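PDB 1JYE: lactose Operon Repressor from Escherichia coli, which represses transcription of the lactose operon by binding operator DNA through its N-terminal domain, a hold that inducer binding to the core weakens. Local coordinates for residues L148-S151 and P155-S158; T167-E172 and L319-V324; A183-P188 and D247-G252; G187-V192 and L196-W201. The protein carries 1 engineered substitution. One frame throughout, in Å; residues are numbered along the deposited sequence.

Contact 1 (L148-S151 and P155-S158)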
loop_
_atom_site.group_PDB
_atom_site.type_symbol
_atom_site.label_atom_id
_atom_site.label_comp_id
_atom_site.label_asym_id
_atom_site.label_seq_id
_atom_site.Cartn_x
_atom_site.Cartn_y
_atom_site.Cartn_z
ATOM N N LEU A 148 -18.188 -5.282 -1.636
ATOM C CA LEU A 148 -17.542 -4.041 -2.054
ATOM C C LEU A 148 -16.842 -4.102 -3.415
ATOM O O LEU A 148 -16.301 -3.097 -3.879
ATOM C CB LEU A 148 -16.529 -3.605 -0.989
ATOM C CG LEU A 148 -17.043 -3.521 0.452
ATOM C CD1 LEU A 148 -15.930 -3.001 1.368
ATOM C CD2 LEU A 148 -18.263 -2.604 0.511
ATOM N N ASP A 149 -16.847 -5.266 -4.059
ATOM C CA ASP A 149 -16.187 -5.402 -5.359
ATOM C C ASP A 149 -17.030 -6.270 -6.282
ATOM O O ASP A 149 -16.690 -7.422 -6.565
ATOM C CB ASP A 149 -14.800 -6.026 -5.191
ATOM C CG ASP A 149 -13.900 -5.792 -6.394
ATOM O OD1 ASP A 149 -14.402 -5.349 -7.452
ATOM O OD2 ASP A 149 -12.685 -6.057 -6.280
ATOM N N VAL A 150 -18.132 -5.697 -6.743
ATOM C CA VAL A 150 -19.070 -6.385 -7.622
ATOM C C VAL A 150 -19.675 -5.367 -8.579
ATOM O O VAL A 150 -19.349 -4.180 -8.528
ATOM C CB VAL A 150 -20.231 -7.005 -6.809
ATOM C CG1 VAL A 150 -19.724 -8.136 -5.943
ATOM C CG2 VAL A 150 -20.887 -5.928 -5.931
ATOM N N SER A 151 -20.547 -5.843 -9.460
ATOM C CA SER A 151 -21.246 -4.959 -10.380
ATOM C C SER A 151 -22.414 -4.417 -9.572
ATOM O O SER A 151 -22.908 -5.095 -8.674
ATOM C CB SER A 151 -21.791 -5.744 -11.573
ATOM O OG SER A 151 -22.761 -4.981 -12.265
ATOM N N PRO A 155 -27.971 -8.470 -7.638
ATOM C CA PRO A 155 -28.974 -8.391 -6.572
ATOM C C PRO A 155 -28.542 -8.816 -5.173
ATOM O O PRO A 155 -29.101 -9.754 -4.598
ATOM C CB PRO A 155 -30.105 -9.259 -7.112
ATOM C CG PRO A 155 -29.353 -10.343 -7.805
ATOM C CD PRO A 155 -28.290 -9.570 -8.568
ATOM N N ILE A 156 -27.546 -8.122 -4.633
ATOM C CA ILE A 156 -27.049 -8.386 -3.287
ATOM C C ILE A 156 -26.792 -7.029 -2.642
ATOM O O ILE A 156 -26.941 -6.001 -3.299
ATOM C CB ILE A 156 -25.733 -9.218 -3.315
ATOM C CG1 ILE A 156 -24.735 -8.631 -4.323
ATOM C CG2 ILE A 156 -26.042 -10.656 -3.703
ATOM C CD1 ILE A 156 -24.126 -7.313 -3.925
ATOM N N ASN A 157 -26.428 -7.016 -1.363
ATOM C CA ASN A 157 -26.140 -5.754 -0.685
ATOM C C ASN A 157 -24.726 -5.358 -1.066
ATOM O O ASN A 157 -23.799 -6.157 -0.931
ATOM C CB ASN A 157 -26.240 -5.918 0.833
ATOM C CG ASN A 157 -27.643 -6.263 1.285
ATOM O OD1 ASN A 157 -28.616 -5.680 0.812
ATOM N ND2 ASN A 157 -27.754 -7.205 2.214
ATOM N N SER A 158 -24.550 -4.129 -1.541
ATOM C CA SER A 158 -23.228 -3.696 -1.961
ATOM C C SER A 158 -23.028 -2.191 -1.963
ATOM O O SER A 158 -23.977 -1.414 -1.907
ATOM C CB SER A 158 -22.948 -4.213 -3.375
ATOM O OG SER A 158 -23.877 -3.656 -4.299
HETATM O O HOH W 1 -24.612 -5.026 -6.393
#
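V150 and I156 reach toward each other across a turn of the chain, tip to tip: the methyl V150 CG2 stands 4.1 Å from I156 CD1. The same methyl also lies against S158, with V150 CG2 3.7 Å from S158 CB. On V150, CG1 lies anti to the carbonyl carbon, beside the backbone N (chi1 -68°), which leaves CG2 between N and the carbonyl carbon. I156 places its longer arm, CG1, in the equivalent position (chi1 48°), which carries CD1 inward. Branched V150 offers one methyl to both partners, and the longer I156 brings its terminal CD1 to meet it; beyond them, V150 packs on A133 and I156 on E137 of helix 130-139. Where the apolar layer ends, a water joins the segments, donating to S151 O at 2.8 Å and accepting from S158 OG at 2.6 Å; the same hydroxyl is also hydrogen-bonded to N316 ND2. S158 thus turns its CB to the hydrocarbon and its OG to polar partners, as suits a small hydroxyl residue. The two segments belong to the connection between strands 145-147 and 158-161, leading from a parallel sheet into the mixed sheet of crossover strands. With no direct hydrogen bond between the two segments, their mutual contact rests on methyl packing and one bridging water, while backbone bonds such as N157 with F147 fix the loop from outside.

Contact 2 (T167-E172 and L319-V324)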
loop_
_atom_site.group_PDB
_atom_site.type_symbol
_atom_site.label_atom_id
_atom_site.label_comp_id
_atom_site.label_asym_id
_atom_site.label_seq_id
_atom_site.Cartn_x
_atom_site.Cartn_y
_atom_site.Cartn_z
ATOM N N THR A 167 -14.974 6.256 -15.773
ATOM C CA THR A 167 -14.514 6.042 -17.134
ATOM C C THR A 167 -14.919 7.204 -18.039
ATOM O O THR A 167 -14.152 7.614 -18.905
ATOM C CB THR A 167 -15.048 4.699 -17.696
ATOM O OG1 THR A 167 -16.480 4.669 -17.617
ATOM C CG2 THR A 167 -14.479 3.532 -16.891
ATOM N N ARG A 168 -16.115 7.745 -17.828
ATOM C CA ARG A 168 -16.570 8.873 -18.633
ATOM C C ARG A 168 -15.659 10.076 -18.384
ATOM O O ARG A 168 -15.249 10.757 -19.319
ATOM C CB ARG A 168 -18.011 9.242 -18.282
ATOM C CG ARG A 168 -18.513 10.505 -18.985
ATOM C CD ARG A 168 -19.911 10.864 -18.510
ATOM N NE ARG A 168 -19.941 11.050 -17.063
ATOM C CZ ARG A 168 -19.426 12.096 -16.425
ATOM N NH1 ARG A 168 -18.839 13.076 -17.099
ATOM N NH2 ARG A 168 -19.475 12.146 -15.103
ATOM N N LEU A 169 -15.337 10.325 -17.120
ATOM C CA LEU A 169 -14.476 11.453 -16.773
ATOM C C LEU A 169 -13.127 11.381 -17.477
ATOM O O LEU A 169 -12.648 12.381 -18.011
ATOM C CB LEU A 169 -14.260 11.517 -15.256
ATOM C CG LEU A 169 -15.410 12.082 -14.421
ATOM C CD1 LEU A 169 -15.145 11.835 -12.943
ATOM C CD2 LEU A 169 -15.561 13.572 -14.703
ATOM N N GLY A 170 -12.518 10.197 -17.474
ATOM C CA GLY A 170 -11.228 10.026 -18.117
ATOM C C GLY A 170 -11.313 10.234 -19.617
ATOM O O GLY A 170 -10.502 10.949 -20.202
ATOM N N VAL A 171 -12.301 9.606 -20.244
ATOM C CA VAL A 171 -12.474 9.739 -21.685
ATOM C C VAL A 171 -12.796 11.174 -22.088
ATOM O O VAL A 171 -12.163 11.729 -22.987
ATOM C CB VAL A 171 -13.604 8.816 -22.202
ATOM C CG1 VAL A 171 -13.911 9.133 -23.664
ATOM C CG2 VAL A 171 -13.186 7.357 -22.062
ATOM N N GLU A 172 -13.775 11.781 -21.425
ATOM C CA GLU A 172 -14.162 13.145 -21.768
ATOM C C GLU A 172 -13.048 14.159 -21.549
ATOM O O GLU A 172 -12.947 15.142 -22.283
ATOM C CB GLU A 172 -15.429 13.543 -21.004
ATOM C CG GLU A 172 -16.656 12.800 -21.530
ATOM C CD GLU A 172 -17.964 13.244 -20.911
ATOM O OE1 GLU A 172 -19.017 12.783 -21.400
ATOM O OE2 GLU A 172 -17.953 14.039 -19.948
ATOM N N LEU A 319 -21.042 5.061 -4.959
ATOM C CA LEU A 319 -20.309 6.192 -4.404
ATOM C C LEU A 319 -19.731 6.993 -5.555
ATOM O O LEU A 319 -19.282 6.434 -6.553
ATOM C CB LEU A 319 -19.175 5.718 -3.496
ATOM C CG LEU A 319 -19.573 5.006 -2.204
ATOM C CD1 LEU A 319 -18.312 4.597 -1.450
ATOM C CD2 LEU A 319 -20.430 5.927 -1.348
ATOM N N PRO A 320 -19.730 8.324 -5.429
ATOM C CA PRO A 320 -19.190 9.171 -6.493
ATOM C C PRO A 320 -17.669 9.135 -6.600
ATOM O O PRO A 320 -16.969 8.733 -5.665
ATOM C CB PRO A 320 -19.701 10.558 -6.113
ATOM C CG PRO A 320 -19.672 10.510 -4.612
ATOM C CD PRO A 320 -20.265 9.139 -4.322
ATOM N N VAL A 321 -17.178 9.543 -7.762
ATOM C CA VAL A 321 -15.751 9.634 -8.030
ATOM C C VAL A 321 -15.567 11.001 -8.673
ATOM O O VAL A 321 -16.545 11.650 -9.056
ATOM C CB VAL A 321 -15.258 8.535 -9.008
ATOM C CG1 VAL A 321 -15.461 7.159 -8.383
ATOM C CG2 VAL A 321 -16.001 8.637 -10.347
ATOM N N SER A 322 -14.325 11.451 -8.781
ATOM C CA SER A 322 -14.060 12.747 -9.383
ATOM C C SER A 322 -12.736 12.727 -10.122
ATOM O O SER A 322 -11.890 11.865 -9.884
ATOM C CB SER A 322 -14.041 13.840 -8.309
ATOM O OG SER A 322 -12.988 13.631 -7.387
ATOM N N LEU A 323 -12.572 13.677 -11.034
ATOM C CA LEU A 323 -11.352 13.798 -11.816
ATOM C C LEU A 323 -10.398 14.745 -11.102
ATOM O O LEU A 323 -10.785 15.844 -10.707
ATOM C CB LEU A 323 -11.671 14.362 -13.201
ATOM C CG LEU A 323 -10.497 14.750 -14.104
ATOM C CD1 LEU A 323 -9.752 13.500 -14.546
ATOM C CD2 LEU A 323 -11.026 15.513 -15.322
ATOM N N VAL A 324 -9.155 14.309 -10.935
ATOM C CA VAL A 324 -8.136 15.131 -10.289
ATOM C C VAL A 324 -7.152 15.507 -11.388
ATOM O O VAL A 324 -6.371 14.675 -11.841
ATOM C CB VAL A 324 -7.399 14.345 -9.184
ATOM C CG1 VAL A 324 -6.340 15.229 -8.540
ATOM C CG2 VAL A 324 -8.396 13.855 -8.141
#
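L169 projects from helix 163-177 onto the backbone of strand 316-324, and its two methyls divide the work. L169 CD1 is pressed against the peptide link between S322 and L323, 3.7 Å from L323 N and 3.8 Å from S322 C. From there the same methyl also reaches V321, with L169 CD1 4.2 Å from V321 CG2. The other branch, L169 CD2, lies 4.2 Å from L323 CB. With CG anti to the carbonyl carbon (chi1 -77°), the leucine fork extends toward the strand and lays both methyls along it; leucine suits the place because its branched end has two methyls to offer. I289 of strand 288-290 touches L169, V321 and L323, and so completes the apolar patch. Strands 158-161, 288-290 and 316-324 form the small mixed sheet of crossover segments that links the two halves of a periplasmic-binding-protein-like core, and here the helix that follows the first crossover packs on the third. Away from this patch the helix carries charge at the protein surface. R168 NH1 makes a salt bridge to E172 OE2, one turn on, at 3.1 Å. The acceptor lies almost in the guanidinium plane, whereas the N-H comes from above the carboxylate plane, 53° out of it. S322 turns its CB away from the helix, as suits a small polar residue on the outer side.

Contact 3 (A183-P188 and D247-G252)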
loop_
_atom_site.group_PDB
_atom_site.type_symbol
_atom_site.label_atom_id
_atom_site.label_comp_id
_atom_site.label_asym_id
_atom_site.label_seq_id
_atom_site.Cartn_x
_atom_site.Cartn_y
_atom_site.Cartn_z
ATOM N N ALA A 183 -4.845 4.982 -26.306
ATOM C CA ALA A 183 -4.585 3.585 -26.001
ATOM C C ALA A 183 -5.130 3.293 -24.610
ATOM O O ALA A 183 -5.192 4.186 -23.761
ATOM C CB ALA A 183 -3.086 3.292 -26.053
ATOM N N LEU A 184 -5.534 2.047 -24.389
ATOM C CA LEU A 184 -6.082 1.627 -23.107
ATOM C C LEU A 184 -5.203 0.580 -22.444
ATOM O O LEU A 184 -4.713 -0.334 -23.103
ATOM C CB LEU A 184 -7.478 1.024 -23.293
ATOM C CG LEU A 184 -8.518 1.828 -24.077
ATOM C CD1 LEU A 184 -9.818 1.023 -24.159
ATOM C CD2 LEU A 184 -8.754 3.169 -23.408
ATOM N N LEU A 185 -4.996 0.719 -21.139
ATOM C CA LEU A 185 -4.222 -0.263 -20.387
ATOM C C LEU A 185 -5.137 -0.690 -19.253
ATOM O O LEU A 185 -5.262 0.001 -18.239
ATOM C CB LEU A 185 -2.926 0.340 -19.833
ATOM C CG LEU A 185 -2.121 -0.599 -18.922
ATOM C CD1 LEU A 185 -1.918 -1.953 -19.596
ATOM C CD2 LEU A 185 -0.779 0.043 -18.599
ATOM N N ALA A 186 -5.787 -1.832 -19.446
ATOM C CA ALA A 186 -6.738 -2.363 -18.480
ATOM C C ALA A 186 -6.100 -3.132 -17.338
ATOM O O ALA A 186 -4.944 -3.549 -17.419
ATOM C CB ALA A 186 -7.746 -3.264 -19.200
ATOM N N GLY A 187 -6.872 -3.303 -16.270
ATOM C CA GLY A 187 -6.408 -4.074 -15.133
ATOM C C GLY A 187 -6.629 -5.531 -15.501
ATOM O O GLY A 187 -7.134 -5.813 -16.588
ATOM N N PRO A 188 -6.272 -6.482 -14.628
ATOM C CA PRO A 188 -6.464 -7.901 -14.940
ATOM C C PRO A 188 -7.947 -8.209 -15.128
ATOM O O PRO A 188 -8.756 -7.989 -14.230
ATOM C CB PRO A 188 -5.844 -8.603 -13.734
ATOM C CG PRO A 188 -6.078 -7.623 -12.616
ATOM C CD PRO A 188 -5.752 -6.300 -13.261
ATOM N N ASP A 247 -3.306 3.933 -10.697
ATOM C CA ASP A 247 -2.144 4.799 -10.616
ATOM C C ASP A 247 -0.803 4.083 -10.676
ATOM O O ASP A 247 0.143 4.597 -11.266
ATOM C CB ASP A 247 -2.230 5.668 -9.358
ATOM C CG ASP A 247 -3.376 6.664 -9.416
ATOM O OD1 ASP A 247 -3.907 6.903 -10.527
ATOM O OD2 ASP A 247 -3.741 7.219 -8.360
ATOM N N GLN A 248 -0.711 2.902 -10.079
ATOM C CA GLN A 248 0.550 2.175 -10.111
ATOM C C GLN A 248 0.903 1.738 -11.528
ATOM O O GLN A 248 2.052 1.855 -11.940
ATOM C CB GLN A 248 0.494 0.981 -9.164
ATOM C CG GLN A 248 0.576 1.396 -7.704
ATOM C CD GLN A 248 0.105 0.312 -6.770
ATOM O OE1 GLN A 248 -1.087 0.028 -6.689
ATOM N NE2 GLN A 248 1.042 -0.312 -6.064
ATOM N N MET A 249 -0.070 1.240 -12.285
ATOM C CA MET A 249 0.242 0.858 -13.654
ATOM C C MET A 249 0.572 2.123 -14.439
ATOM O O MET A 249 1.388 2.092 -15.356
ATOM C CB MET A 249 -0.933 0.120 -14.307
ATOM C CG MET A 249 -1.166 -1.261 -13.727
ATOM S SD MET A 249 -2.268 -2.254 -14.747
ATOM C CE MET A 249 -3.782 -1.453 -14.461
ATOM N N ALA A 250 -0.055 3.239 -14.072
ATOM C CA ALA A 250 0.211 4.502 -14.760
ATOM C C ALA A 250 1.655 4.921 -14.513
ATOM O O ALA A 250 2.311 5.462 -15.400
ATOM C CB ALA A 250 -0.746 5.594 -14.282
ATOM N N LEU A 251 2.146 4.677 -13.300
ATOM C CA LEU A 251 3.526 5.014 -12.962
ATOM C C LEU A 251 4.451 4.243 -13.902
ATOM O O LEU A 251 5.428 4.790 -14.425
ATOM C CB LEU A 251 3.827 4.621 -11.512
ATOM C CG LEU A 251 5.282 4.795 -11.050
ATOM C CD1 LEU A 251 5.614 6.275 -10.923
ATOM C CD2 LEU A 251 5.468 4.097 -9.710
ATOM N N GLY A 252 4.137 2.967 -14.103
ATOM C CA GLY A 252 4.931 2.131 -14.982
ATOM C C GLY A 252 4.889 2.649 -16.409
ATOM O O GLY A 252 5.909 2.693 -17.089
#
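D247 OD1, held by the hydroxyl of T288 and more weakly by the backbone N of Y273, helps to fix the start of the helix from which M249 reaches across to L185, A186 and G187. The other carboxylate oxygen, D247 OD2, accepts from T276 N and, weakly, from D275 N, so this end of the helix is firmly seated. Separately, N246 OD1 accepts from M249 N. Between the two segments there is no hydrogen bond; the thioether end packs on backbone and CB on L185. The methionine runs out with CG anti to the carbonyl carbon (chi1 -70°) and then bends at its thioether (chi3 -71°), bringing the terminal methyl over the end of the strand: M249 CE lies 3.8 Å from G187 CA and 3.8 Å from A186 O. A long, unbranched, flexible chain can make this turn. Nearer the helix, L185 CD2 packs 4.3 Å from M249 CB. Glycine suits position 187 because a CB there would crowd P188 CD. V244 of the neighbouring strand touches both L185 and M249, and S224 and Q228 of helix 222-234 flank the pair. The contact therefore lies where strand 182-186 meets helix 247-259, whose outer side faces the second subunit: Q248 bonds D278 of that subunit and L251 packs on its Y282.

Contact 4 (G187-V192 and L196-W201)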
loop_
_atom_site.group_PDB
_atom_site.type_symbol
_atom_site.label_atom_id
_atom_site.label_comp_id
_atom_site.label_asym_id
_atom_site.label_seq_id
_atom_site.Cartn_x
_atom_site.Cartn_y
_atom_site.Cartn_z
ATOM N N GLY A 187 -6.872 -3.303 -16.270
ATOM C CA GLY A 187 -6.408 -4.074 -15.133
ATOM C C GLY A 187 -6.629 -5.531 -15.501
ATOM O O GLY A 187 -7.134 -5.813 -16.588
ATOM N N PRO A 188 -6.272 -6.482 -14.628
ATOM C CA PRO A 188 -6.464 -7.901 -14.940
ATOM C C PRO A 188 -7.947 -8.209 -15.128
ATOM O O PRO A 188 -8.756 -7.989 -14.230
ATOM C CB PRO A 188 -5.844 -8.603 -13.734
ATOM C CG PRO A 188 -6.078 -7.623 -12.616
ATOM C CD PRO A 188 -5.752 -6.300 -13.261
ATOM N N LEU A 189 -8.306 -8.725 -16.300
ATOM C CA LEU A 189 -9.711 -8.995 -16.573
ATOM C C LEU A 189 -10.363 -10.080 -15.727
ATOM O O LEU A 189 -11.555 -10.334 -15.861
ATOM C CB LEU A 189 -9.913 -9.269 -18.069
ATOM C CG LEU A 189 -9.505 -8.080 -18.949
ATOM C CD1 LEU A 189 -9.901 -8.367 -20.392
ATOM C CD2 LEU A 189 -10.181 -6.794 -18.460
ATOM N N SER A 190 -9.592 -10.710 -14.843
ATOM C CA SER A 190 -10.160 -11.720 -13.958
ATOM C C SER A 190 -10.930 -10.969 -12.870
ATOM O O SER A 190 -11.763 -11.545 -12.168
ATOM C CB SER A 190 -9.049 -12.560 -13.323
ATOM O OG SER A 190 -8.109 -11.731 -12.665
ATOM N N SER A 191 -10.646 -9.674 -12.753
ATOM C CA SER A 191 -11.288 -8.806 -11.765
ATOM C C SER A 191 -12.486 -8.044 -12.324
ATOM O O SER A 191 -12.363 -7.337 -13.322
ATOM C CB SER A 191 -10.274 -7.794 -11.227
ATOM O OG SER A 191 -10.932 -6.663 -10.680
ATOM N N VAL A 192 -13.632 -8.167 -11.663
ATOM C CA VAL A 192 -14.835 -7.471 -12.109
ATOM C C VAL A 192 -14.598 -5.957 -12.202
ATOM O O VAL A 192 -15.113 -5.301 -13.105
ATOM C CB VAL A 192 -16.039 -7.769 -11.170
ATOM C CG1 VAL A 192 -15.774 -7.233 -9.775
ATOM C CG2 VAL A 192 -17.310 -7.158 -11.745
ATOM N N LEU A 196 -15.338 -3.808 -15.579
ATOM C CA LEU A 196 -16.282 -2.695 -15.639
ATOM C C LEU A 196 -15.581 -1.441 -16.147
ATOM O O LEU A 196 -16.148 -0.668 -16.927
ATOM C CB LEU A 196 -16.881 -2.427 -14.256
ATOM C CG LEU A 196 -17.809 -3.512 -13.703
ATOM C CD1 LEU A 196 -18.138 -3.204 -12.244
ATOM C CD2 LEU A 196 -19.081 -3.578 -14.546
ATOM N N ARG A 197 -14.342 -1.244 -15.707
ATOM C CA ARG A 197 -13.558 -0.083 -16.115
ATOM C C ARG A 197 -13.252 -0.129 -17.613
ATOM O O ARG A 197 -13.418 0.867 -18.320
ATOM C CB ARG A 197 -12.259 -0.035 -15.297
ATOM C CG ARG A 197 -11.458 1.262 -15.391
ATOM C CD ARG A 197 -10.513 1.355 -14.182
ATOM N NE ARG A 197 -11.293 1.264 -12.950
ATOM C CZ ARG A 197 -10.808 0.959 -11.749
ATOM N NH1 ARG A 197 -9.514 0.708 -11.580
ATOM N NH2 ARG A 197 -11.632 0.880 -10.713
ATOM N N LEU A 198 -12.821 -1.286 -18.105
ATOM C CA LEU A 198 -12.503 -1.411 -19.523
ATOM C C LEU A 198 -13.759 -1.233 -20.379
ATOM O O LEU A 198 -13.724 -0.548 -21.402
ATOM C CB LEU A 198 -11.859 -2.772 -19.811
ATOM C CG LEU A 198 -11.489 -3.055 -21.274
ATOM C CD1 LEU A 198 -10.595 -1.944 -21.815
ATOM C CD2 LEU A 198 -10.784 -4.406 -21.365
ATOM N N ALA A 199 -14.865 -1.839 -19.958
ATOM C CA ALA A 199 -16.115 -1.724 -20.712
ATOM C C ALA A 199 -16.552 -0.267 -20.765
ATOM O O ALA A 199 -17.054 0.208 -21.789
ATOM C CB ALA A 199 -17.202 -2.575 -20.068
ATOM N N GLY A 200 -16.359 0.436 -19.653
ATOM C CA GLY A 200 -16.724 1.839 -19.584
ATOM C C GLY A 200 -15.910 2.691 -20.532
ATOM O O GLY A 200 -16.468 3.549 -21.222
ATOM N N TRP A 201 -14.594 2.481 -20.569
ATOM C CA TRP A 201 -13.761 3.257 -21.476
ATOM C C TRP A 201 -14.254 3.076 -22.902
ATOM O O TRP A 201 -14.386 4.046 -23.643
ATOM C CB TRP A 201 -12.299 2.825 -21.419
ATOM C CG TRP A 201 -11.591 3.263 -20.192
ATOM C CD1 TRP A 201 -11.848 4.377 -19.450
ATOM C CD2 TRP A 201 -10.453 2.634 -19.600
ATOM N NE1 TRP A 201 -10.932 4.485 -18.427
ATOM C CE2 TRP A 201 -10.066 3.427 -18.497
ATOM C CE3 TRP A 201 -9.720 1.479 -19.894
ATOM C CZ2 TRP A 201 -8.972 3.099 -17.687
ATOM C CZ3 TRP A 201 -8.634 1.152 -19.089
ATOM C CH2 TRP A 201 -8.272 1.963 -17.999
#
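V192 O accepts a hydrogen bond from L196 N at 2.9 Å, an i to i+4 bond in the first turn of helix 192-207. Just before it, a type I turn from P188 to S191 is closed by S191 N to P188 O, and S191 is the N-cap, its OG weakly bonded to the backbone N of S193 and of A194. A serine suits that place because its short hydroxyl can fold back to amides that have no earlier carbonyl to meet. V192 and L196 lie side by side, pointing the same way, with V192 CG2 4.1 Å from L196 CD1. With CG1 between the backbone N and the carbonyl carbon (chi1 64°), CG2 falls anti to the N and beside L196. This is the loop and helix start that follow strand 182-186 in a beta-alpha-beta crossover of the Rossmann-like half-domain, here part of a periplasmic-binding-protein fold. With an alanine in place of L196, V192 CG2 would probably lose its neighbour and a gap open toward S151, on which L196 also packs. Two residues on from L196, L198 meets the loop residue L189; their side chains cross at about a right angle, L189 CD2 lying 3.8 Å from L198 CD2, so the loop leucine touches the helix through its end. R197 makes a cation-pi contact with Y273, and its NH1 bonds A245 O and a glycerol that probably comes from the crystallisation liquor. One face of the W201 indole meets R197 O, 3.5 Å above the ring plane and offset toward the rim.

From the N-terminal side, contact 1 closes a short loop between strands 145-147 and 158-161 and is complete before the others begin. Contact 2 opens next, on helix 163-177, and closes only at strand 316-324, so its long loop encloses contacts 3 and 4. Those two start together, sharing G187 and P188 after strand 182-186: contact 4 closes almost at once within helix 192-207, while contact 3 waits for helix 247-259. No contact crosses another. In space, contact 4 is the hub, touching each of the others: helix 192-207 and the loop before it thereby join the connection between strands 145-147 and 158-161, helix 163-177 and strand 182-186.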